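Local coordinates for CELL WALL surface anchor family protein (Streptococcus pneumoniae, PDB 2WW8), which serves as a pilus adhesin of the pneumococcus, probably attaching the bacterium to host cells through an integrin-like domain, at residues 623-629 with 644-650. Numbering follows the deposited sequence.
Sequences LTANDGS and GGLLKNA
Asp-627 OD1 takes two bonds from Ser-629. The hydroxyl OG of Ser-629 gives a short one, 2.6 Å, to the syn lone pair of Asp-627 OD1, while the backbone N of Ser-629 meets the same oxygen from above the carboxylate plane, closing an Asx turn. The other oxygen, Asp-627 OD2, accepts from Leu-646 N at 2.9 Å. This bond, nearly straight (164°), reaches segment 644-650, in the loop between strands 635-637 and 651-655, where Leu-646 and Leu-647 form a short 3-10 segment. It arrives on the syn side, 33° out of the plane. Three donors thus fix the rotation of the carboxylate. With chi1 of Asp-627 at 66°, CG sits between backbone N and carbonyl carbon, which lets OD1 meet Ser-629 N two residues on. The type I turn Ala-625 to Gly-628, with its G1 bulge, closes the beta hairpin of strands 621-625 and 630-632 in the Ig-like domain of the tip pilin. The side chains of Leu-646 and Asp-627 run antiparallel, Leu-646 CG and CD1 lying against Asp-627 CG; Leu-646 CD1 is also 3.9 Å from Ala-625 CB. Deeper in, Leu-647 points end-on at strand 621-625, its CD1 3.5 Å from Leu-623 O. Leu-647 CG lies 3.5 Å from Ser-629 OG. Leu-623 reaches over with CD2, which touches Leu-647 CD2 and, at 3.8 Å, Ala-650 CB. Val-674 of strand 673-682 packs against both Leu-623 and Leu-647.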
ATOM      1  N   LEU A 623      -5.544   0.491  16.469  1.00 14.44           N
ATOM      2  CA  LEU A 623      -4.474   1.468  16.280  1.00 14.34           C
ATOM      3  C   LEU A 623      -3.158   0.740  16.589  1.00 14.12           C
ATOM      4  O   LEU A 623      -2.964   0.272  17.726  1.00 12.41           O
ATOM      5  CB  LEU A 623      -4.679   2.703  17.177  1.00 13.89           C
ATOM      6  CG  LEU A 623      -3.740   3.850  16.750  1.00 15.69           C
ATOM      7  CD1 LEU A 623      -4.163   4.444  15.399  1.00 14.91           C
ATOM      8  CD2 LEU A 623      -3.609   4.956  17.810  1.00 12.01           C
ATOM      9  N   THR A 624      -2.320   0.573  15.562  1.00 14.37           N
ATOM     10  CA  THR A 624      -1.061  -0.150  15.693  1.00 12.92           C
ATOM     11  C   THR A 624       0.034   0.709  15.053  1.00 15.19           C
ATOM     12  O   THR A 624      -0.245   1.626  14.278  1.00 15.28           O
ATOM     13  CB  THR A 624      -1.107  -1.577  15.067  1.00 15.30           C
ATOM     14  OG1 THR A 624      -1.449  -1.425  13.683  1.00 15.22           O
ATOM     15  CG2 THR A 624      -2.203  -2.514  15.765  1.00 13.91           C
ATOM     16  N   ALA A 625       1.302   0.410  15.333  1.00 12.64           N
ATOM     17  CA  ALA A 625       2.381   1.108  14.644  1.00 11.86           C
ATOM     18  C   ALA A 625       3.487   0.117  14.348  1.00 13.18           C
ATOM     19  O   ALA A 625       3.556  -0.967  14.960  1.00 13.98           O
ATOM     20  CB  ALA A 625       2.885   2.237  15.551  1.00 12.42           C
ATOM     21  N   ASN A 626       4.373   0.485  13.428  1.00 12.94           N
ATOM     22  CA  ASN A 626       5.331  -0.436  12.845  1.00 12.74           C
ATOM     23  C   ASN A 626       6.541  -0.627  13.729  1.00 13.68           C
ATOM     24  O   ASN A 626       7.459  -1.313  13.323  1.00 14.46           O
ATOM     25  CB  ASN A 626       5.698  -0.001  11.419  1.00 14.69           C
ATOM     26  CG  ASN A 626       6.580   1.258  11.403  1.00 16.31           C
ATOM     27  OD1 ASN A 626       6.569   2.071  12.345  1.00 15.57           O
ATOM     28  ND2 ASN A 626       7.382   1.390  10.356  1.00 14.10           N
ATOM     29  N   ASP A 627       6.572  -0.076  14.942  1.00 13.27           N
ATOM     30  CA  ASP A 627       7.522  -0.537  15.961  1.00 13.14           C
ATOM     31  C   ASP A 627       6.950  -1.712  16.778  1.00 13.60           C
ATOM     32  O   ASP A 627       7.612  -2.150  17.714  1.00 15.15           O
ATOM     33  CB  ASP A 627       7.852   0.602  16.936  1.00 15.87           C
ATOM     34  CG  ASP A 627       6.635   1.006  17.773  1.00 14.25           C
ATOM     35  OD1 ASP A 627       5.446   0.693  17.454  1.00 15.18           O
ATOM     36  OD2 ASP A 627       6.850   1.695  18.780  1.00 20.50           O
ATOM     37  N   GLY A 628       5.774  -2.235  16.392  1.00 12.16           N
ATOM     38  CA  GLY A 628       5.083  -3.309  17.083  1.00 12.13           C
ATOM     39  C   GLY A 628       4.245  -2.823  18.262  1.00 12.68           C
ATOM     40  O   GLY A 628       3.723  -3.645  19.013  1.00 14.78           O
ATOM     41  N   SER A 629       4.109  -1.517  18.468  1.00 10.95           N
ATOM     42  CA  SER A 629       3.212  -1.022  19.511  1.00 12.50           C
ATOM     43  C   SER A 629       1.760  -1.060  19.055  1.00 11.65           C
ATOM     44  O   SER A 629       1.434  -1.179  17.846  1.00 11.13           O
ATOM     45  CB  SER A 629       3.627   0.374  20.057  1.00  9.82           C
ATOM     46  OG  SER A 629       3.484   1.366  19.058  1.00 12.72           O
ATOM     47  N   GLY A 644       4.859   1.191  25.207  1.00 13.24           N
ATOM     48  CA  GLY A 644       3.869   1.761  24.301  1.00 13.33           C
ATOM     49  C   GLY A 644       4.463   2.397  23.058  1.00 13.19           C
ATOM     50  O   GLY A 644       3.694   2.772  22.191  1.00 14.03           O
ATOM     51  N   GLY A 645       5.786   2.513  22.962  1.00 12.28           N
ATOM     52  CA  GLY A 645       6.468   2.953  21.761  1.00 10.67           C
ATOM     53  C   GLY A 645       5.857   4.181  21.102  1.00 11.00           C
ATOM     54  O   GLY A 645       5.515   5.174  21.755  1.00 12.41           O
ATOM     55  N   LEU A 646       5.723   4.133  19.787  1.00 11.34           N
ATOM     56  CA  LEU A 646       5.164   5.271  19.035  1.00 12.07           C
ATOM     57  C   LEU A 646       3.749   5.674  19.507  1.00 12.41           C
ATOM     58  O   LEU A 646       3.291   6.810  19.344  1.00 13.01           O
ATOM     59  CB  LEU A 646       5.135   4.892  17.550  1.00 10.52           C
ATOM     60  CG  LEU A 646       6.548   4.674  16.931  1.00 12.29           C
ATOM     61  CD1 LEU A 646       6.310   4.114  15.579  1.00 13.37           C
ATOM     62  CD2 LEU A 646       7.360   5.994  16.816  1.00 14.89           C
ATOM     63  N   LEU A 647       3.033   4.754  20.136  1.00 12.31           N
ATOM     64  CA  LEU A 647       1.637   5.054  20.538  1.00 13.57           C
ATOM     65  C   LEU A 647       1.497   5.494  21.996  1.00 12.21           C
ATOM     66  O   LEU A 647       0.381   5.662  22.498  1.00 11.83           O
ATOM     67  CB  LEU A 647       0.721   3.847  20.211  1.00 12.01           C
ATOM     68  CG  LEU A 647       0.718   3.486  18.728  1.00 14.80           C
ATOM     69  CD1 LEU A 647      -0.234   2.321  18.499  1.00 14.31           C
ATOM     70  CD2 LEU A 647       0.332   4.724  17.823  1.00 17.94           C
ATOM     71  N   LYS A 648       2.638   5.706  22.647  1.00 11.82           N
ATOM     72  CA  LYS A 648       2.676   6.019  24.090  1.00 13.24           C
ATOM     73  C   LYS A 648       1.665   7.128  24.447  1.00 13.52           C
ATOM     74  O   LYS A 648       1.016   7.097  25.498  1.00 11.88           O
ATOM     75  CB  LYS A 648       4.120   6.466  24.402  1.00 14.12           C
ATOM     76  CG  LYS A 648       4.351   6.911  25.798  1.00 21.10           C
ATOM     77  CD  LYS A 648       5.834   7.313  25.929  1.00 20.70           C
ATOM     78  CE  LYS A 648       6.738   6.159  25.576  1.00 14.35           C
ATOM     79  NZ  LYS A 648       7.995   6.331  26.308  1.00 19.50           N
ATOM     80  N   ASN A 649       1.498   8.118  23.567  1.00 13.25           N
ATOM     81  CA  ASN A 649       0.611   9.240  23.872  1.00 12.25           C
ATOM     82  C   ASN A 649      -0.558   9.343  22.899  1.00 12.92           C
ATOM     83  O   ASN A 649      -1.226  10.405  22.849  1.00 14.11           O
ATOM     84  CB  ASN A 649       1.440  10.563  23.926  1.00 11.73           C
ATOM     85  CG  ASN A 649       2.411  10.608  25.115  1.00 11.72           C
ATOM     86  OD1 ASN A 649       3.639  10.783  24.989  1.00 11.64           O
ATOM     87  ND2 ASN A 649       1.857  10.414  26.287  1.00  6.04           N
ATOM     88  N   ALA A 650      -0.820   8.293  22.115  1.00 11.89           N
ATOM     89  CA  ALA A 650      -1.873   8.351  21.092  1.00 13.09           C
ATOM     90  C   ALA A 650      -3.225   8.018  21.713  1.00 14.93           C
ATOM     91  O   ALA A 650      -3.280   7.164  22.599  1.00 14.91           O
ATOM     92  CB  ALA A 650      -1.616   7.386  19.913  1.00 12.94           C
TER